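Local atomic coordinates of iron-sulfur cluster assembly protein CyaY (PDB entry 4HS5), a protein that probably takes part in iron-sulfur cluster assembly as an iron-binding member of the frataxin family, possibly regulating the process. Residues V58-Y69 with F85-Q96. Sequence-based numbering, arbitrary orientation.
Sequences VWLATLENGHHY and FLTFLSAAIFKQ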
loop_
_atom_site.group_PDB
_atom_site.type_symbol
_atom_site.label_atom_id
_atom_site.label_comp_id
_atom_site.label_asym_id
_atom_site.label_seq_id
_atom_site.Cartn_x
_atom_site.Cartn_y
_atom_site.Cartn_z
ATOM N N VAL A 58 -2.946 4.964 -6.782
ATOM C CA VAL A 58 -1.856 4.537 -5.913
ATOM C C VAL A 58 -1.264 3.303 -6.584
ATOM O O VAL A 58 -1.993 2.490 -7.168
ATOM C CB VAL A 58 -2.364 4.212 -4.492
ATOM C CG1 VAL A 58 -1.330 3.442 -3.695
ATOM C CG2 VAL A 58 -2.771 5.507 -3.744
ATOM N N TRP A 59 0.064 3.181 -6.550
ATOM C CA TRP A 59 0.753 2.033 -7.139
ATOM C C TRP A 59 1.457 1.211 -6.066
ATOM O O TRP A 59 1.853 1.736 -5.021
ATOM C CB TRP A 59 1.764 2.468 -8.202
ATOM C CG TRP A 59 1.156 3.072 -9.440
ATOM C CD1 TRP A 59 -0.153 3.405 -9.641
ATOM C CD2 TRP A 59 1.844 3.417 -10.650
ATOM N NE1 TRP A 59 -0.326 3.933 -10.899
ATOM C CE2 TRP A 59 0.886 3.954 -11.538
ATOM C CE3 TRP A 59 3.174 3.324 -11.069
ATOM C CZ2 TRP A 59 1.219 4.397 -12.821
ATOM C CZ3 TRP A 59 3.502 3.768 -12.342
ATOM C CH2 TRP A 59 2.528 4.297 -13.202
ATOM N N LEU A 60 1.569 -0.093 -6.316
ATOM C CA LEU A 60 2.320 -0.996 -5.447
ATOM C C LEU A 60 3.212 -1.885 -6.290
ATOM O O LEU A 60 2.739 -2.530 -7.224
ATOM C CB LEU A 60 1.367 -1.883 -4.648
ATOM C CG LEU A 60 2.017 -3.071 -3.927
ATOM C CD1 LEU A 60 2.897 -2.589 -2.802
ATOM C CD2 LEU A 60 0.952 -4.021 -3.395
ATOM N N ALA A 61 4.496 -1.908 -5.950
ATOM C CA ALA A 61 5.456 -2.813 -6.553
ATOM C C ALA A 61 5.756 -3.925 -5.565
ATOM O O ALA A 61 6.232 -3.670 -4.462
ATOM C CB ALA A 61 6.713 -2.068 -6.894
ATOM N N THR A 62 5.452 -5.153 -5.972
ATOM C CA THR A 62 5.886 -6.339 -5.253
ATOM C C THR A 62 7.205 -6.787 -5.870
ATOM O O THR A 62 7.737 -6.111 -6.744
ATOM C CB THR A 62 4.860 -7.484 -5.333
ATOM O OG1 THR A 62 4.706 -7.905 -6.693
ATOM C CG2 THR A 62 3.513 -7.036 -4.780
ATOM N N LEU A 63 7.723 -7.923 -5.427
ATOM C CA LEU A 63 8.936 -8.474 -6.018
ATOM C C LEU A 63 8.738 -8.815 -7.487
ATOM O O LEU A 63 9.687 -8.773 -8.274
ATOM C CB LEU A 63 9.375 -9.722 -5.257
ATOM C CG LEU A 63 10.066 -9.396 -3.942
ATOM C CD1 LEU A 63 10.343 -10.648 -3.145
ATOM C CD2 LEU A 63 11.348 -8.652 -4.240
ATOM N N GLU A 64 7.503 -9.143 -7.848
ATOM C CA GLU A 64 7.198 -9.661 -9.177
ATOM C C GLU A 64 6.660 -8.592 -10.117
ATOM O O GLU A 64 7.108 -8.471 -11.260
ATOM C CB GLU A 64 6.157 -10.779 -9.069
ATOM C CG GLU A 64 6.412 -11.774 -7.939
ATOM C CD GLU A 64 7.358 -12.898 -8.330
ATOM O OE1 GLU A 64 7.873 -12.890 -9.469
ATOM O OE2 GLU A 64 7.576 -13.799 -7.496
ATOM N N ASN A 65 5.697 -7.816 -9.634
ATOM C CA ASN A 65 4.897 -6.992 -10.526
ATOM C C ASN A 65 4.549 -5.626 -9.968
ATOM O O ASN A 65 4.614 -5.385 -8.760
ATOM C CB ASN A 65 3.597 -7.715 -10.877
ATOM C CG ASN A 65 3.822 -8.931 -11.743
ATOM O OD1 ASN A 65 3.538 -10.056 -11.340
ATOM N ND2 ASN A 65 4.328 -8.710 -12.946
ATOM N N GLY A 66 4.161 -4.740 -10.871
ATOM C CA GLY A 66 3.583 -3.466 -10.494
ATOM C C GLY A 66 2.074 -3.600 -10.521
ATOM O O GLY A 66 1.510 -4.328 -11.346
ATOM N N HIS A 67 1.418 -2.892 -9.613
ATOM C CA HIS A 67 -0.035 -2.922 -9.503
ATOM C C HIS A 67 -0.556 -1.502 -9.384
ATOM O O HIS A 67 0.014 -0.698 -8.658
ATOM C CB HIS A 67 -0.441 -3.716 -8.258
ATOM C CG HIS A 67 -0.048 -5.154 -8.311
ATOM N ND1 HIS A 67 -0.840 -6.114 -8.901
ATOM C CD2 HIS A 67 1.064 -5.792 -7.877
ATOM C CE1 HIS A 67 -0.236 -7.287 -8.814
ATOM N NE2 HIS A 67 0.921 -7.118 -8.204
ATOM N N HIS A 68 -1.633 -1.190 -10.106
ATOM C CA HIS A 68 -2.164 0.168 -10.136
ATOM C C HIS A 68 -3.600 0.164 -9.631
ATOM O O HIS A 68 -4.414 -0.637 -10.078
ATOM C CB HIS A 68 -2.127 0.736 -11.559
ATOM C CG HIS A 68 -0.749 0.853 -12.127
ATOM N ND1 HIS A 68 -0.508 1.268 -13.418
ATOM C CD2 HIS A 68 0.466 0.609 -11.576
ATOM C CE1 HIS A 68 0.794 1.273 -13.640
ATOM N NE2 HIS A 68 1.407 0.876 -12.540
ATOM N N TYR A 69 -3.908 1.063 -8.703
ATOM C CA TYR A 69 -5.211 1.025 -8.042
ATOM C C TYR A 69 -5.974 2.319 -8.204
ATOM O O TYR A 69 -5.398 3.399 -8.087
ATOM C CB TYR A 69 -5.032 0.749 -6.546
ATOM C CG TYR A 69 -4.306 -0.526 -6.237
ATOM C CD1 TYR A 69 -4.998 -1.680 -5.887
ATOM C CD2 TYR A 69 -2.916 -0.575 -6.288
ATOM C CE1 TYR A 69 -4.324 -2.851 -5.614
ATOM C CE2 TYR A 69 -2.233 -1.727 -6.006
ATOM C CZ TYR A 69 -2.931 -2.860 -5.661
ATOM O OH TYR A 69 -2.240 -4.010 -5.403
ATOM N N PHE A 85 -6.616 -3.320 -2.524
ATOM C CA PHE A 85 -5.253 -2.985 -2.127
ATOM C C PHE A 85 -4.827 -3.546 -0.773
ATOM O O PHE A 85 -3.758 -4.148 -0.653
ATOM C CB PHE A 85 -5.103 -1.458 -2.118
ATOM C CG PHE A 85 -3.730 -0.979 -1.738
ATOM C CD1 PHE A 85 -2.777 -0.726 -2.708
ATOM C CD2 PHE A 85 -3.406 -0.747 -0.411
ATOM C CE1 PHE A 85 -1.506 -0.271 -2.356
ATOM C CE2 PHE A 85 -2.140 -0.307 -0.054
ATOM C CZ PHE A 85 -1.190 -0.073 -1.028
ATOM N N LEU A 86 -5.622 -3.301 0.260
ATOM C CA LEU A 86 -5.180 -3.654 1.603
ATOM C C LEU A 86 -5.138 -5.162 1.821
ATOM O O LEU A 86 -4.229 -5.678 2.482
ATOM C CB LEU A 86 -6.046 -2.959 2.652
ATOM C CG LEU A 86 -5.885 -1.439 2.639
ATOM C CD1 LEU A 86 -6.887 -0.843 3.594
ATOM C CD2 LEU A 86 -4.455 -1.058 3.025
ATOM N N THR A 87 -6.111 -5.856 1.231
ATOM C CA THR A 87 -6.146 -7.316 1.201
ATOM C C THR A 87 -4.901 -7.842 0.489
ATOM O O THR A 87 -4.210 -8.745 0.970
ATOM C CB THR A 87 -7.413 -7.810 0.464
ATOM O OG1 THR A 87 -8.574 -7.348 1.170
ATOM C CG2 THR A 87 -7.442 -9.323 0.410
ATOM N N PHE A 88 -4.599 -7.239 -0.654
ATOM C CA PHE A 88 -3.465 -7.679 -1.442
ATOM C C PHE A 88 -2.141 -7.382 -0.733
ATOM O O PHE A 88 -1.194 -8.168 -0.797
ATOM C CB PHE A 88 -3.513 -7.006 -2.814
ATOM C CG PHE A 88 -2.476 -7.521 -3.767
ATOM C CD1 PHE A 88 -2.682 -8.693 -4.475
ATOM C CD2 PHE A 88 -1.294 -6.829 -3.948
ATOM C CE1 PHE A 88 -1.721 -9.163 -5.354
ATOM C CE2 PHE A 88 -0.327 -7.290 -4.821
ATOM C CZ PHE A 88 -0.550 -8.459 -5.528
ATOM N N LEU A 89 -2.075 -6.241 -0.052
ATOM C CA LEU A 89 -0.873 -5.831 0.652
ATOM C C LEU A 89 -0.563 -6.794 1.789
ATOM O O LEU A 89 0.583 -7.213 1.957
ATOM C CB LEU A 89 -1.036 -4.396 1.182
ATOM C CG LEU A 89 0.201 -3.829 1.859
ATOM C CD1 LEU A 89 1.348 -3.834 0.873
ATOM C CD2 LEU A 89 -0.065 -2.416 2.355
ATOM N N SER A 90 -1.585 -7.183 2.548
ATOM C CA SER A 90 -1.402 -8.199 3.588
ATOM C C SER A 90 -0.861 -9.499 3.010
ATOM O O SER A 90 0.041 -10.107 3.590
ATOM C CB SER A 90 -2.727 -8.503 4.278
ATOM O OG SER A 90 -3.177 -7.389 5.018
ATOM N N ALA A 91 -1.414 -9.923 1.878
ATOM C CA ALA A 91 -0.995 -11.177 1.245
ATOM C C ALA A 91 0.450 -11.054 0.788
ATOM O O ALA A 91 1.237 -11.987 0.955
ATOM C CB ALA A 91 -1.902 -11.522 0.085
ATOM N N ALA A 92 0.805 -9.901 0.226
ATOM C CA ALA A 92 2.177 -9.692 -0.237
ATOM C C ALA A 92 3.183 -9.709 0.905
ATOM O O ALA A 92 4.248 -10.320 0.791
ATOM C CB ALA A 92 2.289 -8.393 -1.029
ATOM N N ILE A 93 2.853 -9.033 2.002
ATOM C CA ILE A 93 3.705 -9.014 3.182
ATOM C C ILE A 93 3.908 -10.448 3.683
ATOM O O ILE A 93 5.017 -10.836 4.056
ATOM C CB ILE A 93 3.121 -8.108 4.297
ATOM C CG1 ILE A 93 3.181 -6.629 3.879
ATOM C CG2 ILE A 93 3.845 -8.324 5.625
ATOM C CD1 ILE A 93 2.652 -5.654 4.925
ATOM N N PHE A 94 2.846 -11.249 3.653
ATOM C CA PHE A 94 2.974 -12.633 4.091
ATOM C C PHE A 94 3.745 -13.475 3.076
ATOM O O PHE A 94 4.536 -14.344 3.449
ATOM C CB PHE A 94 1.608 -13.273 4.356
ATOM C CG PHE A 94 1.712 -14.661 4.915
ATOM C CD1 PHE A 94 2.008 -14.852 6.251
ATOM C CD2 PHE A 94 1.555 -15.767 4.096
ATOM C CE1 PHE A 94 2.127 -16.136 6.781
ATOM C CE2 PHE A 94 1.683 -17.052 4.607
ATOM C CZ PHE A 94 1.969 -17.234 5.952
ATOM N N LYS A 95 3.495 -13.242 1.794
ATOM C CA LYS A 95 4.073 -14.061 0.734
ATOM C C LYS A 95 5.559 -13.786 0.543
ATOM O O LYS A 95 6.304 -14.676 0.128
ATOM C CB LYS A 95 3.277 -13.876 -0.562
ATOM C CG LYS A 95 4.032 -14.025 -1.868
ATOM C CD LYS A 95 3.128 -13.577 -3.024
ATOM C CE LYS A 95 2.618 -12.143 -2.819
ATOM N NZ LYS A 95 3.472 -11.106 -3.477
ATOM N N GLN A 96 6.003 -12.579 0.885
ATOM C CA GLN A 96 7.420 -12.226 0.781
ATOM C C GLN A 96 8.192 -12.463 2.065
ATOM O O GLN A 96 9.415 -12.629 2.029
ATOM C CB GLN A 96 7.591 -10.754 0.407
ATOM C CG GLN A 96 7.217 -10.436 -1.011
ATOM C CD GLN A 96 7.659 -9.051 -1.429
ATOM O OE1 GLN A 96 8.464 -8.399 -0.751
ATOM N NE2 GLN A 96 7.144 -8.600 -2.565
#
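Helix 85-96 runs nearly along strand 58-61, at 17° with axes 10.9 Å apart, and therefore against the returning strand 66-69 of the same hairpin. The face of the hairpin turned to the helix carries Val58, Leu60, Thr62, His67 and Tyr69, and two phenylalanines one helical turn apart meet it. Phe85 presents its edge to the face of Tyr69 in a T-shaped pair, with planes at 81° and Phe85 CD1 3.5 Å from Tyr69 CE2. Phe85 CB lies over the same ring, a CH-pi contact 4.1 Å from the Tyr69 centroid. Phe88, its CG anti to the backbone N, reaches out from the helix so that Phe88 CZ comes within 3.3 Å of His67 NE2, over one face of the imidazole and toward its rim. The planes meet at 56°, an inclined edge-to-face pair. His67 ND1 is hydrogen-bonded to Asp78 OD2, which probably limits rotation of the imidazole. From strand 58-61, Leu60 CD2 sits at the edge of the Phe88 ring, near its plane, 3.6 Å from Phe88 CD2, while Thr62 CG2 lies 3.8 Å from Phe88 CE2. Thr62 OG1 instead accepts from the backbone N of Glu64 (an ST turn) and of Asn65 (an ST motif), consistent with holding the hairpin turn in shape. Tyr69 OH lies 3.3 Å from Phe88 CD2. Replacing Tyr69 with an alanine would probably leave the Phe85 edge without its aromatic face and open a gap beside Phe88. Trp76 and helix 3-24 also pack on Phe85, placing this end of the contact in the core of the frataxin alpha-beta sandwich. The chemistry is thus mainly apolar and aromatic, the helix packing on the sheet through two edge-to-face ring pairs and aliphatic groups, with His67 ND1 and Thr62 OG1 satisfied within the sheet and its turn.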